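Local atomic coordinates of putative cytoplasmic protein (Salmonella typhimurium, PDB entry 4JUR), a protein that is probably a type VI secretion amidase effector of the Tae4 family, cutting amide bonds in the peptidoglycan of rival bacteria. Residues M98-T103 with N137-V142; V129-G134 with V169-I174; N114-S119 with C154-D159. One frame throughout, in Å; residues are numbered along the deposited sequence.

Interaction 1: M98-T103 with N137-V142; sequences MIDYLT and NARGHV
A helix-on-sheet contact joins I99 and its neighbours on helix 95-106 to V142 of strand 140-145, an outermost strand of the sheet within this chain, and to R139 just ahead of it, mostly buried and close to the middle of the chain. The two short axes pass 9.9 Å apart at 53°, room enough for one layer of side chains between them. V142 enters that layer with both methyls. Its CG1, anti to the backbone N, meets L102 CD1 end on at 3.8 Å, while CG2 lies 3.9 Å from I99 CG1 and also brushes the CG of selenomethionine M98 more loosely. R139 also packs on I99. Its chain leaves the backbone extended and bends at chi3 (74°), which carries the guanidinium over the helix; I99 CD1 lies against one face of that group, and CG2 comes to 3.7 Å from NH2. The same NH2 makes a long salt bridge with D100 OD1, 3.6 Å away, the carboxylate and guanidinium planes being turned 47° from each other. The contact seats helix 95-106 on the four-stranded sheet, consistent with the papain-like fold of the Tae4 family. R139 NE has a further, weak bond to N96 OD1. Around this layer, I99 and L102 also rest on V129 of strand 126-133, L102 reaches W173 of strand 166-174, and M63 of helix 59-69 packs against both M98 and V142.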
HETATM    1  N   MSE A  98       2.254 -26.914  -6.573  1.00 43.24           N
HETATM    2  CA  MSE A  98       2.984 -27.835  -7.453  1.00 43.78           C
HETATM    3  C   MSE A  98       3.835 -28.852  -6.672  1.00 44.15           C
HETATM    4  O   MSE A  98       3.802 -30.074  -6.949  1.00 43.87           O
HETATM    5  CB  MSE A  98       3.873 -27.056  -8.427  1.00 45.30           C
HETATM    6  CG  MSE A  98       4.553 -27.906  -9.515  1.00 46.67           C
HETATM    7 SE   MSE A  98       3.286 -28.732 -10.795  1.00 70.73          SE
HETATM    8  CE  MSE A  98       3.218 -30.538 -10.052  1.00 50.90           C
ATOM      9  N   ILE A  99       4.594 -28.335  -5.705  1.00 40.20           N
ATOM     10  CA  ILE A  99       5.447 -29.155  -4.846  1.00 43.33           C
ATOM     11  C   ILE A  99       4.620 -30.157  -4.037  1.00 47.70           C
ATOM     12  O   ILE A  99       4.943 -31.345  -4.011  1.00 47.49           O
ATOM     13  CB  ILE A  99       6.303 -28.290  -3.885  1.00 43.05           C
ATOM     14  CG1 ILE A  99       7.311 -27.455  -4.668  1.00 41.01           C
ATOM     15  CG2 ILE A  99       7.030 -29.147  -2.877  1.00 41.35           C
ATOM     16  CD1 ILE A  99       7.956 -26.366  -3.842  1.00 42.81           C
ATOM     17  N   ASP A 100       3.555 -29.689  -3.384  1.00 46.39           N
ATOM     18  CA  ASP A 100       2.668 -30.612  -2.673  1.00 51.59           C
ATOM     19  C   ASP A 100       2.107 -31.690  -3.616  1.00 52.45           C
ATOM     20  O   ASP A 100       2.044 -32.872  -3.257  1.00 54.17           O
ATOM     21  CB  ASP A 100       1.524 -29.867  -1.975  1.00 51.34           C
ATOM     22  CG  ASP A 100       2.007 -29.018  -0.815  1.00 57.08           C
ATOM     23  OD1 ASP A 100       3.119 -29.309  -0.313  1.00 59.68           O
ATOM     24  OD2 ASP A 100       1.288 -28.068  -0.409  1.00 55.94           O
ATOM     25  N   TYR A 101       1.720 -31.274  -4.820  1.00 47.84           N
ATOM     26  CA  TYR A 101       1.168 -32.190  -5.812  1.00 51.72           C
ATOM     27  C   TYR A 101       2.133 -33.327  -6.143  1.00 51.20           C
ATOM     28  O   TYR A 101       1.716 -34.469  -6.273  1.00 52.13           O
ATOM     29  CB  TYR A 101       0.772 -31.445  -7.096  1.00 50.45           C
ATOM     30  CG  TYR A 101       0.187 -32.327  -8.183  1.00 52.25           C
ATOM     31  CD1 TYR A 101      -1.196 -32.462  -8.326  1.00 52.55           C
ATOM     32  CD2 TYR A 101       1.012 -33.022  -9.076  1.00 49.96           C
ATOM     33  CE1 TYR A 101      -1.736 -33.263  -9.316  1.00 50.15           C
ATOM     34  CE2 TYR A 101       0.477 -33.830 -10.063  1.00 45.89           C
ATOM     35  CZ  TYR A 101      -0.893 -33.936 -10.181  1.00 50.90           C
ATOM     36  OH  TYR A 101      -1.431 -34.731 -11.165  1.00 57.80           O
ATOM     37  N   LEU A 102       3.415 -33.017  -6.290  1.00 51.04           N
ATOM     38  CA  LEU A 102       4.376 -34.075  -6.586  1.00 48.90           C
ATOM     39  C   LEU A 102       4.352 -35.197  -5.537  1.00 50.55           C
ATOM     40  O   LEU A 102       4.347 -36.376  -5.891  1.00 52.94           O
ATOM     41  CB  LEU A 102       5.789 -33.513  -6.793  1.00 46.53           C
ATOM     42  CG  LEU A 102       5.976 -32.580  -8.009  1.00 47.26           C
ATOM     43  CD1 LEU A 102       7.383 -32.014  -8.041  1.00 44.23           C
ATOM     44  CD2 LEU A 102       5.654 -33.262  -9.352  1.00 47.18           C
ATOM     45  N   THR A 103       4.292 -34.841  -4.258  1.00 50.28           N
ATOM     46  CA  THR A 103       4.318 -35.856  -3.200  1.00 52.37           C
ATOM     47  C   THR A 103       2.973 -36.574  -3.028  1.00 56.68           C
ATOM     48  O   THR A 103       2.935 -37.782  -2.760  1.00 56.38           O
ATOM     49  CB  THR A 103       4.798 -35.303  -1.844  1.00 54.62           C
ATOM     50  OG1 THR A 103       5.958 -34.472  -2.033  1.00 54.92           O
ATOM     51  CG2 THR A 103       5.152 -36.457  -0.913  1.00 53.77           C
ATOM     52  N   ASN A 137       8.374 -14.636  -3.618  1.00 36.99           N
ATOM     53  CA  ASN A 137       7.231 -15.180  -4.359  1.00 37.49           C
ATOM     54  C   ASN A 137       7.259 -16.701  -4.534  1.00 38.56           C
ATOM     55  O   ASN A 137       6.357 -17.277  -5.149  1.00 38.42           O
ATOM     56  CB  ASN A 137       7.107 -14.523  -5.746  1.00 39.75           C
ATOM     57  CG  ASN A 137       8.273 -14.881  -6.679  1.00 41.10           C
ATOM     58  OD1 ASN A 137       9.446 -14.768  -6.304  1.00 40.64           O
ATOM     59  ND2 ASN A 137       7.949 -15.324  -7.890  1.00 37.84           N
ATOM     60  N   ALA A 138       8.290 -17.357  -4.014  1.00 36.50           N
ATOM     61  CA  ALA A 138       8.445 -18.778  -4.294  1.00 36.51           C
ATOM     62  C   ALA A 138       9.242 -19.483  -3.227  1.00 34.92           C
ATOM     63  O   ALA A 138      10.365 -19.084  -2.925  1.00 37.51           O
ATOM     64  CB  ALA A 138       9.098 -18.987  -5.669  1.00 37.85           C
ATOM     65  N   ARG A 139       8.643 -20.532  -2.667  1.00 35.17           N
ATOM     66  CA  ARG A 139       9.269 -21.392  -1.674  1.00 39.33           C
ATOM     67  C   ARG A 139      10.449 -22.159  -2.299  1.00 39.05           C
ATOM     68  O   ARG A 139      11.347 -22.646  -1.618  1.00 39.07           O
ATOM     69  CB  ARG A 139       8.212 -22.357  -1.128  1.00 46.19           C
ATOM     70  CG  ARG A 139       8.704 -23.383  -0.105  1.00 54.51           C
ATOM     71  CD  ARG A 139       7.545 -23.871   0.782  1.00 56.76           C
ATOM     72  NE  ARG A 139       6.627 -24.790   0.105  1.00 59.23           N
ATOM     73  CZ  ARG A 139       6.591 -26.108   0.317  1.00 59.77           C
ATOM     74  NH1 ARG A 139       7.427 -26.670   1.189  1.00 58.72           N
ATOM     75  NH2 ARG A 139       5.712 -26.870  -0.334  1.00 55.78           N
ATOM     76  N   GLY A 140      10.446 -22.252  -3.614  1.00 37.79           N
ATOM     77  CA  GLY A 140      11.526 -22.906  -4.307  1.00 38.59           C
ATOM     78  C   GLY A 140      11.236 -23.111  -5.772  1.00 38.59           C
ATOM     79  O   GLY A 140      10.399 -22.433  -6.369  1.00 36.45           O
ATOM     80  N   HIS A 141      11.921 -24.096  -6.339  1.00 42.77           N
ATOM     81  CA  HIS A 141      11.988 -24.284  -7.773  1.00 40.37           C
ATOM     82  C   HIS A 141      11.752 -25.759  -8.125  1.00 40.49           C
ATOM     83  O   HIS A 141      12.197 -26.653  -7.422  1.00 38.10           O
ATOM     84  CB  HIS A 141      13.359 -23.801  -8.258  1.00 39.64           C
ATOM     85  CG  HIS A 141      13.523 -23.831  -9.746  1.00 46.38           C
ATOM     86  ND1 HIS A 141      12.911 -22.920 -10.584  1.00 47.01           N
ATOM     87  CD2 HIS A 141      14.226 -24.664 -10.545  1.00 42.10           C
ATOM     88  CE1 HIS A 141      13.230 -23.194 -11.837  1.00 43.44           C
ATOM     89  NE2 HIS A 141      14.021 -24.253 -11.840  1.00 43.57           N
ATOM     90  N   VAL A 142      11.042 -25.998  -9.221  1.00 42.10           N
ATOM     91  CA  VAL A 142      10.758 -27.342  -9.689  1.00 41.36           C
ATOM     92  C   VAL A 142      11.240 -27.461 -11.123  1.00 42.30           C
ATOM     93  O   VAL A 142      10.848 -26.665 -11.960  1.00 43.25           O
ATOM     94  CB  VAL A 142       9.241 -27.624  -9.671  1.00 42.58           C
ATOM     95  CG1 VAL A 142       8.951 -29.105  -9.942  1.00 40.92           C
ATOM     96  CG2 VAL A 142       8.660 -27.207  -8.340  1.00 42.88           C
TER

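Interaction 2: V129-G134 with V169-I174; sequences VVKGHG and VGTLWI
Four backbone hydrogen bonds join V129 and K131 to T171 and V169, two around each pair. V129 N gives to T171 O at 2.8 Å and T171 N returns the bond to V129 O at 2.7 Å, both fairly straight. At the other pair K131 N reaches V169 O at 3.0 Å; the return bond, V169 N to K131 O, is longer at 3.2 Å, and its donor is tilted 31° from the carbonyl plane. Between them V130 and G170 form a non-hydrogen-bonded pair, their CA atoms 4.4 Å apart, where CA-H...O contacts take over: G170 CA lies 3.2 Å from V129 O, and V130 CA approaches V169 O from the other strand.

This is regular antiparallel pairing of strands 126-133 and 166-174, the two inner strands of the four-stranded sheet within this chain. Such a sheet packed against helices fits the papain-like peptidase clan to which the Tae4 amidases belong.

Side chains meet on the face carrying V129, K131, V169 and T171. V129 CG2 comes to the edge of the W173 indole, near the ring plane, 3.6 Å from CZ3; the indole NE1 is held by G107 O. K131 and V169 run side by side. Bends at chi3 and chi4 curl the end of the lysine back alongside the valine, NZ coming to 3.5 Å from V169 CG1. W173 also touches T103 of helix 95-106, whereas V169 and T171 border I112 of strand 111-114.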
ATOM      1  N   VAL A 129      13.179 -30.989  -6.999  1.00 40.08           N
ATOM      2  CA  VAL A 129      12.616 -29.844  -6.269  1.00 36.98           C
ATOM      3  C   VAL A 129      13.656 -29.261  -5.326  1.00 39.56           C
ATOM      4  O   VAL A 129      14.251 -29.978  -4.507  1.00 39.35           O
ATOM      5  CB  VAL A 129      11.375 -30.202  -5.412  1.00 38.02           C
ATOM      6  CG1 VAL A 129      10.959 -29.003  -4.577  1.00 36.97           C
ATOM      7  CG2 VAL A 129      10.200 -30.645  -6.287  1.00 38.04           C
ATOM      8  N   VAL A 130      13.887 -27.956  -5.442  1.00 38.10           N
ATOM      9  CA  VAL A 130      14.777 -27.274  -4.523  1.00 36.15           C
ATOM     10  C   VAL A 130      13.994 -26.244  -3.713  1.00 38.74           C
ATOM     11  O   VAL A 130      13.454 -25.288  -4.266  1.00 40.73           O
ATOM     12  CB  VAL A 130      15.904 -26.589  -5.288  1.00 38.65           C
ATOM     13  CG1 VAL A 130      17.018 -26.228  -4.343  1.00 38.61           C
ATOM     14  CG2 VAL A 130      16.426 -27.529  -6.363  1.00 39.48           C
ATOM     15  N   LYS A 131      13.919 -26.442  -2.405  1.00 37.95           N
ATOM     16  CA  LYS A 131      13.227 -25.505  -1.516  1.00 39.76           C
ATOM     17  C   LYS A 131      14.262 -24.688  -0.782  1.00 39.06           C
ATOM     18  O   LYS A 131      15.367 -25.165  -0.567  1.00 37.25           O
ATOM     19  CB  LYS A 131      12.408 -26.257  -0.467  1.00 43.65           C
ATOM     20  CG  LYS A 131      11.106 -26.843  -0.946  1.00 49.44           C
ATOM     21  CD  LYS A 131      10.266 -27.306   0.241  1.00 53.17           C
ATOM     22  CE  LYS A 131      10.191 -28.836   0.355  1.00 60.46           C
ATOM     23  NZ  LYS A 131      11.490 -29.449   0.801  1.00 58.65           N
ATOM     24  N   GLY A 132      13.891 -23.483  -0.355  1.00 40.25           N
ATOM     25  CA  GLY A 132      14.812 -22.596   0.337  1.00 40.87           C
ATOM     26  C   GLY A 132      14.276 -21.180   0.490  1.00 41.84           C
ATOM     27  O   GLY A 132      13.150 -20.899   0.102  1.00 38.42           O
ATOM     28  N   HIS A 133      15.092 -20.275   1.029  1.00 44.89           N
ATOM     29  CA  HIS A 133      14.596 -18.925   1.358  1.00 47.59           C
ATOM     30  C   HIS A 133      15.289 -17.855   0.523  1.00 43.98           C
ATOM     31  O   HIS A 133      16.381 -18.087   0.027  1.00 44.52           O
ATOM     32  CB  HIS A 133      14.803 -18.623   2.846  1.00 45.06           C
ATOM     33  CG  HIS A 133      16.250 -18.553   3.241  1.00 52.17           C
ATOM     34  ND1 HIS A 133      16.981 -17.382   3.194  1.00 51.93           N
ATOM     35  CD2 HIS A 133      17.111 -19.517   3.656  1.00 51.91           C
ATOM     36  CE1 HIS A 133      18.224 -17.623   3.581  1.00 54.35           C
ATOM     37  NE2 HIS A 133      18.327 -18.910   3.871  1.00 56.47           N
ATOM     38  N   GLY A 134      14.666 -16.685   0.389  1.00 39.78           N
ATOM     39  CA  GLY A 134      15.257 -15.572  -0.344  1.00 39.64           C
ATOM     40  C   GLY A 134      14.370 -15.060  -1.477  1.00 42.17           C
ATOM     41  O   GLY A 134      14.484 -13.917  -1.899  1.00 41.45           O
ATOM     42  N   VAL A 169      16.922 -27.595   0.908  1.00 39.96           N
ATOM     43  CA  VAL A 169      16.767 -29.019   0.656  1.00 39.44           C
ATOM     44  C   VAL A 169      16.507 -29.273  -0.821  1.00 41.01           C
ATOM     45  O   VAL A 169      15.845 -28.488  -1.486  1.00 41.35           O
ATOM     46  CB  VAL A 169      15.699 -29.667   1.576  1.00 42.85           C
ATOM     47  CG1 VAL A 169      14.677 -28.646   2.041  1.00 39.92           C
ATOM     48  CG2 VAL A 169      15.039 -30.857   0.913  1.00 39.47           C
ATOM     49  N   GLY A 170      17.099 -30.330  -1.357  1.00 37.80           N
ATOM     50  CA  GLY A 170      16.782 -30.736  -2.700  1.00 37.88           C
ATOM     51  C   GLY A 170      16.167 -32.113  -2.632  1.00 43.47           C
ATOM     52  O   GLY A 170      16.652 -32.978  -1.905  1.00 43.94           O
ATOM     53  N   THR A 171      15.087 -32.332  -3.366  1.00 39.94           N
ATOM     54  CA  THR A 171      14.523 -33.666  -3.397  1.00 43.74           C
ATOM     55  C   THR A 171      14.232 -34.134  -4.822  1.00 44.45           C
ATOM     56  O   THR A 171      13.853 -33.345  -5.686  1.00 44.69           O
ATOM     57  CB  THR A 171      13.319 -33.843  -2.413  1.00 41.44           C
ATOM     58  OG1 THR A 171      12.186 -34.364  -3.111  1.00 43.56           O
ATOM     59  CG2 THR A 171      12.957 -32.537  -1.727  1.00 43.87           C
ATOM     60  N   LEU A 172      14.449 -35.424  -5.059  1.00 46.64           N
ATOM     61  CA  LEU A 172      14.396 -35.991  -6.404  1.00 44.44           C
ATOM     62  C   LEU A 172      13.509 -37.234  -6.487  1.00 47.96           C
ATOM     63  O   LEU A 172      13.673 -38.196  -5.707  1.00 49.47           O
ATOM     64  CB  LEU A 172      15.793 -36.373  -6.870  1.00 41.44           C
ATOM     65  CG  LEU A 172      15.796 -36.959  -8.275  1.00 43.76           C
ATOM     66  CD1 LEU A 172      15.981 -35.832  -9.273  1.00 45.16           C
ATOM     67  CD2 LEU A 172      16.876 -38.006  -8.432  1.00 48.99           C
ATOM     68  N   TRP A 173      12.563 -37.182  -7.419  1.00 45.49           N
ATOM     69  CA  TRP A 173      11.835 -38.350  -7.865  1.00 47.41           C
ATOM     70  C   TRP A 173      12.426 -38.771  -9.198  1.00 49.10           C
ATOM     71  O   TRP A 173      12.384 -38.026 -10.186  1.00 44.20           O
ATOM     72  CB  TRP A 173      10.366 -38.034  -8.079  1.00 49.27           C
ATOM     73  CG  TRP A 173       9.606 -37.709  -6.856  1.00 49.16           C
ATOM     74  CD1 TRP A 173       8.839 -38.555  -6.130  1.00 50.09           C
ATOM     75  CD2 TRP A 173       9.503 -36.430  -6.232  1.00 45.60           C
ATOM     76  NE1 TRP A 173       8.267 -37.887  -5.076  1.00 50.31           N
ATOM     77  CE2 TRP A 173       8.660 -36.578  -5.117  1.00 47.66           C
ATOM     78  CE3 TRP A 173      10.054 -35.174  -6.499  1.00 46.23           C
ATOM     79  CZ2 TRP A 173       8.344 -35.516  -4.267  1.00 49.34           C
ATOM     80  CZ3 TRP A 173       9.736 -34.117  -5.655  1.00 48.30           C
ATOM     81  CH2 TRP A 173       8.886 -34.296  -4.553  1.00 45.54           C
ATOM     82  N   ILE A 174      12.978 -39.976  -9.216  1.00 50.22           N
ATOM     83  CA  ILE A 174      13.548 -40.533 -10.416  1.00 49.49           C
ATOM     84  C   ILE A 174      12.463 -40.789 -11.464  1.00 51.32           C
ATOM     85  O   ILE A 174      11.368 -41.254 -11.158  1.00 48.33           O
ATOM     86  CB  ILE A 174      14.352 -41.795 -10.086  1.00 51.80           C
ATOM     87  CG1 ILE A 174      15.605 -41.400  -9.314  1.00 50.95           C
ATOM     88  CG2 ILE A 174      14.737 -42.577 -11.351  1.00 51.60           C
ATOM     89  CD1 ILE A 174      16.357 -42.587  -8.754  1.00 55.48           C
TER

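Interaction 3: N114-S119 with C154-D159; sequences NNPKQS and CHLLND
L156 turns its CG beside the backbone N (chi1 -64°), and its two methyls divide between P116 and Q118. CD2 lies 3.7 Å from P116 CB, at the pyrrolidine ring; CD1 meets Q118 CG at 3.6 Å. Q118 lies obliquely over this leucine, its chain bent at chi2 (108°), which also brings OE1 to 3.9 Å from L156 CB. L157 packs along the backbone of N115 and P116: its CB and CG pass close by P116 O, and CD1 ends 3.4 Å from N115 O.

Between these side chains runs one hydrogen bond that joins the segments, from L157 N to P116 O at 2.9 Å, the donor lying in the carbonyl plane. It ties two loops together, the one that follows strand 111-114 and the one that precedes strand 166-174. The second loop is shaped by a type II beta turn from L156 to D159, closed by D159 N on L156 O. D159 also reaches back, its OD2 taking H155 N at 3.0 Å from above the carboxylate plane (54° out of it).

Next to the turn, C154 is in a disulfide with C150, a covalent tie within the same loop. L156 packs on I128 and V130 of strand 126-133; P116 touches F121. N115 pairs by its backbone with E168, while Q118 leans on W145 of strand 140-145.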
ATOM      1  N   ASN A 114      19.979 -32.310   2.339  1.00 41.28           N
ATOM      2  CA  ASN A 114      20.126 -30.990   2.928  1.00 43.69           C
ATOM      3  C   ASN A 114      21.359 -30.309   2.342  1.00 45.16           C
ATOM      4  O   ASN A 114      22.335 -30.988   2.010  1.00 43.77           O
ATOM      5  CB  ASN A 114      20.198 -31.087   4.448  1.00 43.92           C
ATOM      6  CG  ASN A 114      18.984 -31.783   5.034  1.00 48.26           C
ATOM      7  OD1 ASN A 114      17.866 -31.650   4.523  1.00 48.93           O
ATOM      8  ND2 ASN A 114      19.196 -32.540   6.098  1.00 47.06           N
ATOM      9  N   ASN A 115      21.304 -28.983   2.202  1.00 41.31           N
ATOM     10  CA  ASN A 115      22.339 -28.223   1.494  1.00 40.24           C
ATOM     11  C   ASN A 115      22.772 -28.833   0.137  1.00 41.58           C
ATOM     12  O   ASN A 115      23.926 -29.237  -0.043  1.00 41.88           O
ATOM     13  CB  ASN A 115      23.511 -27.980   2.445  1.00 42.49           C
ATOM     14  CG  ASN A 115      23.064 -27.261   3.732  1.00 49.58           C
ATOM     15  OD1 ASN A 115      22.353 -26.246   3.672  1.00 49.58           O
ATOM     16  ND2 ASN A 115      23.436 -27.807   4.893  1.00 46.24           N
ATOM     17  N   PRO A 116      21.831 -28.913  -0.821  1.00 38.28           N
ATOM     18  CA  PRO A 116      22.046 -29.662  -2.057  1.00 38.52           C
ATOM     19  C   PRO A 116      22.947 -28.975  -3.089  1.00 42.99           C
ATOM     20  O   PRO A 116      22.811 -27.784  -3.351  1.00 40.81           O
ATOM     21  CB  PRO A 116      20.631 -29.818  -2.617  1.00 38.84           C
ATOM     22  CG  PRO A 116      19.905 -28.667  -2.132  1.00 38.47           C
ATOM     23  CD  PRO A 116      20.496 -28.290  -0.790  1.00 39.92           C
ATOM     24  N   LYS A 117      23.867 -29.750  -3.662  1.00 44.51           N
ATOM     25  CA  LYS A 117      24.685 -29.310  -4.788  1.00 45.80           C
ATOM     26  C   LYS A 117      24.601 -30.406  -5.834  1.00 44.21           C
ATOM     27  O   LYS A 117      24.170 -31.513  -5.521  1.00 45.53           O
ATOM     28  CB  LYS A 117      26.136 -29.062  -4.358  1.00 46.68           C
ATOM     29  CG  LYS A 117      26.818 -30.289  -3.787  1.00 46.91           C
ATOM     30  CD  LYS A 117      28.126 -29.969  -3.091  1.00 45.90           C
ATOM     31  CE  LYS A 117      28.815 -31.257  -2.622  1.00 44.27           C
ATOM     32  NZ  LYS A 117      30.141 -31.044  -2.013  1.00 40.12           N
ATOM     33  N   GLN A 118      24.999 -30.098  -7.067  1.00 46.61           N
ATOM     34  CA  GLN A 118      24.859 -31.032  -8.189  1.00 48.71           C
ATOM     35  C   GLN A 118      25.413 -32.433  -7.949  1.00 47.68           C
ATOM     36  O   GLN A 118      24.752 -33.425  -8.277  1.00 46.33           O
ATOM     37  CB  GLN A 118      25.493 -30.469  -9.452  1.00 48.74           C
ATOM     38  CG  GLN A 118      24.659 -29.411 -10.127  1.00 51.00           C
ATOM     39  CD  GLN A 118      25.271 -28.044  -9.957  1.00 55.67           C
ATOM     40  OE1 GLN A 118      25.238 -27.473  -8.859  1.00 54.00           O
ATOM     41  NE2 GLN A 118      25.873 -27.518 -11.036  1.00 52.29           N
ATOM     42  N   SER A 119      26.610 -32.503  -7.369  1.00 45.57           N
ATOM     43  CA  SER A 119      27.288 -33.769  -7.140  1.00 45.32           C
ATOM     44  C   SER A 119      26.421 -34.769  -6.357  1.00 49.06           C
ATOM     45  O   SER A 119      26.559 -35.981  -6.531  1.00 49.10           O
ATOM     46  CB  SER A 119      28.645 -33.544  -6.460  1.00 46.66           C
ATOM     47  OG  SER A 119      28.509 -33.177  -5.091  1.00 51.71           O
ATOM     48  N   CYS A 154      19.059 -25.130 -12.077  1.00 47.63           N
ATOM     49  CA  CYS A 154      18.818 -26.020 -10.958  1.00 44.56           C
ATOM     50  C   CYS A 154      18.576 -25.256  -9.678  1.00 45.05           C
ATOM     51  O   CYS A 154      17.814 -25.699  -8.825  1.00 45.68           O
ATOM     52  CB  CYS A 154      19.997 -26.973 -10.773  1.00 48.12           C
ATOM     53  SG  CYS A 154      20.243 -28.059 -12.185  1.00 54.91           S
ATOM     54  N   HIS A 155      19.228 -24.106  -9.551  1.00 45.26           N
ATOM     55  CA  HIS A 155      19.248 -23.347  -8.303  1.00 44.10           C
ATOM     56  C   HIS A 155      19.707 -24.156  -7.107  1.00 44.26           C
ATOM     57  O   HIS A 155      19.194 -23.984  -6.010  1.00 46.30           O
ATOM     58  CB  HIS A 155      17.900 -22.697  -8.027  1.00 40.14           C
ATOM     59  CG  HIS A 155      17.545 -21.657  -9.034  1.00 44.39           C
ATOM     60  ND1 HIS A 155      18.140 -20.415  -9.057  1.00 43.09           N
ATOM     61  CD2 HIS A 155      16.688 -21.685 -10.081  1.00 43.68           C
ATOM     62  CE1 HIS A 155      17.646 -19.714 -10.061  1.00 45.25           C
ATOM     63  NE2 HIS A 155      16.768 -20.464 -10.700  1.00 47.07           N
ATOM     64  N   LEU A 156      20.667 -25.047  -7.336  1.00 42.52           N
ATOM     65  CA  LEU A 156      21.343 -25.752  -6.265  1.00 42.88           C
ATOM     66  C   LEU A 156      22.400 -24.822  -5.680  1.00 41.27           C
ATOM     67  O   LEU A 156      22.452 -23.651  -6.019  1.00 43.80           O
ATOM     68  CB  LEU A 156      21.963 -27.050  -6.799  1.00 45.45           C
ATOM     69  CG  LEU A 156      20.937 -28.073  -7.316  1.00 44.97           C
ATOM     70  CD1 LEU A 156      21.589 -29.129  -8.182  1.00 48.35           C
ATOM     71  CD2 LEU A 156      20.187 -28.742  -6.178  1.00 41.25           C
ATOM     72  N   LEU A 157      23.235 -25.322  -4.785  1.00 45.13           N
ATOM     73  CA  LEU A 157      24.224 -24.460  -4.141  1.00 47.29           C
ATOM     74  C   LEU A 157      25.145 -23.815  -5.168  1.00 48.29           C
ATOM     75  O   LEU A 157      25.694 -24.510  -6.034  1.00 47.25           O
ATOM     76  CB  LEU A 157      25.051 -25.250  -3.125  1.00 46.78           C
ATOM     77  CG  LEU A 157      24.525 -25.354  -1.695  1.00 45.44           C
ATOM     78  CD1 LEU A 157      25.426 -26.277  -0.910  1.00 47.09           C
ATOM     79  CD2 LEU A 157      24.491 -24.000  -1.034  1.00 45.83           C
ATOM     80  N   ASN A 158      25.275 -22.489  -5.073  1.00 49.87           N
ATOM     81  CA  ASN A 158      26.171 -21.681  -5.924  1.00 52.48           C
ATOM     82  C   ASN A 158      25.697 -21.389  -7.348  1.00 53.10           C
ATOM     83  O   ASN A 158      26.473 -20.873  -8.149  1.00 59.03           O
ATOM     84  CB  ASN A 158      27.597 -22.269  -6.000  1.00 54.55           C
ATOM     85  CG  ASN A 158      28.461 -21.923  -4.785  1.00 62.45           C
ATOM     86  OD1 ASN A 158      27.974 -21.374  -3.773  1.00 55.61           O
ATOM     87  ND2 ASN A 158      29.767 -22.260  -4.876  1.00 62.83           N
ATOM     88  N   ASP A 159      24.459 -21.734  -7.680  1.00 51.68           N
ATOM     89  CA  ASP A 159      23.934 -21.422  -9.003  1.00 50.44           C
ATOM     90  C   ASP A 159      24.049 -19.914  -9.177  1.00 54.34           C
ATOM     91  O   ASP A 159      23.637 -19.146  -8.297  1.00 56.03           O
ATOM     92  CB  ASP A 159      22.471 -21.855  -9.118  1.00 51.97           C
ATOM     93  CG  ASP A 159      21.950 -21.849 -10.564  1.00 53.56           C
ATOM     94  OD1 ASP A 159      21.926 -20.767 -11.210  1.00 54.39           O
ATOM     95  OD2 ASP A 159      21.528 -22.933 -11.042  1.00 50.51           O
TER

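Interactions 1 and 2 are buried and share one sheet: strand 126-133 bonds to 166-174 in interaction 2 and, on its other edge, to 140-145, probably through H141 N to V130 O and G132 N to R139 O. Helix 95-106 then packs on these strands, T103 OG1 lying close to W173 CZ2. Interaction 3 is only partly buried, its centre about 16 Å from that of interaction 1, yet P116 CG still touches G170 N, and H155 meets the H141 ring edge to face. Chemistry follows place: backbone bonds within the sheet, apolar packing with one long salt bridge at its partly exposed side, and a single backbone bond beside leucine, proline and glutamine side chains.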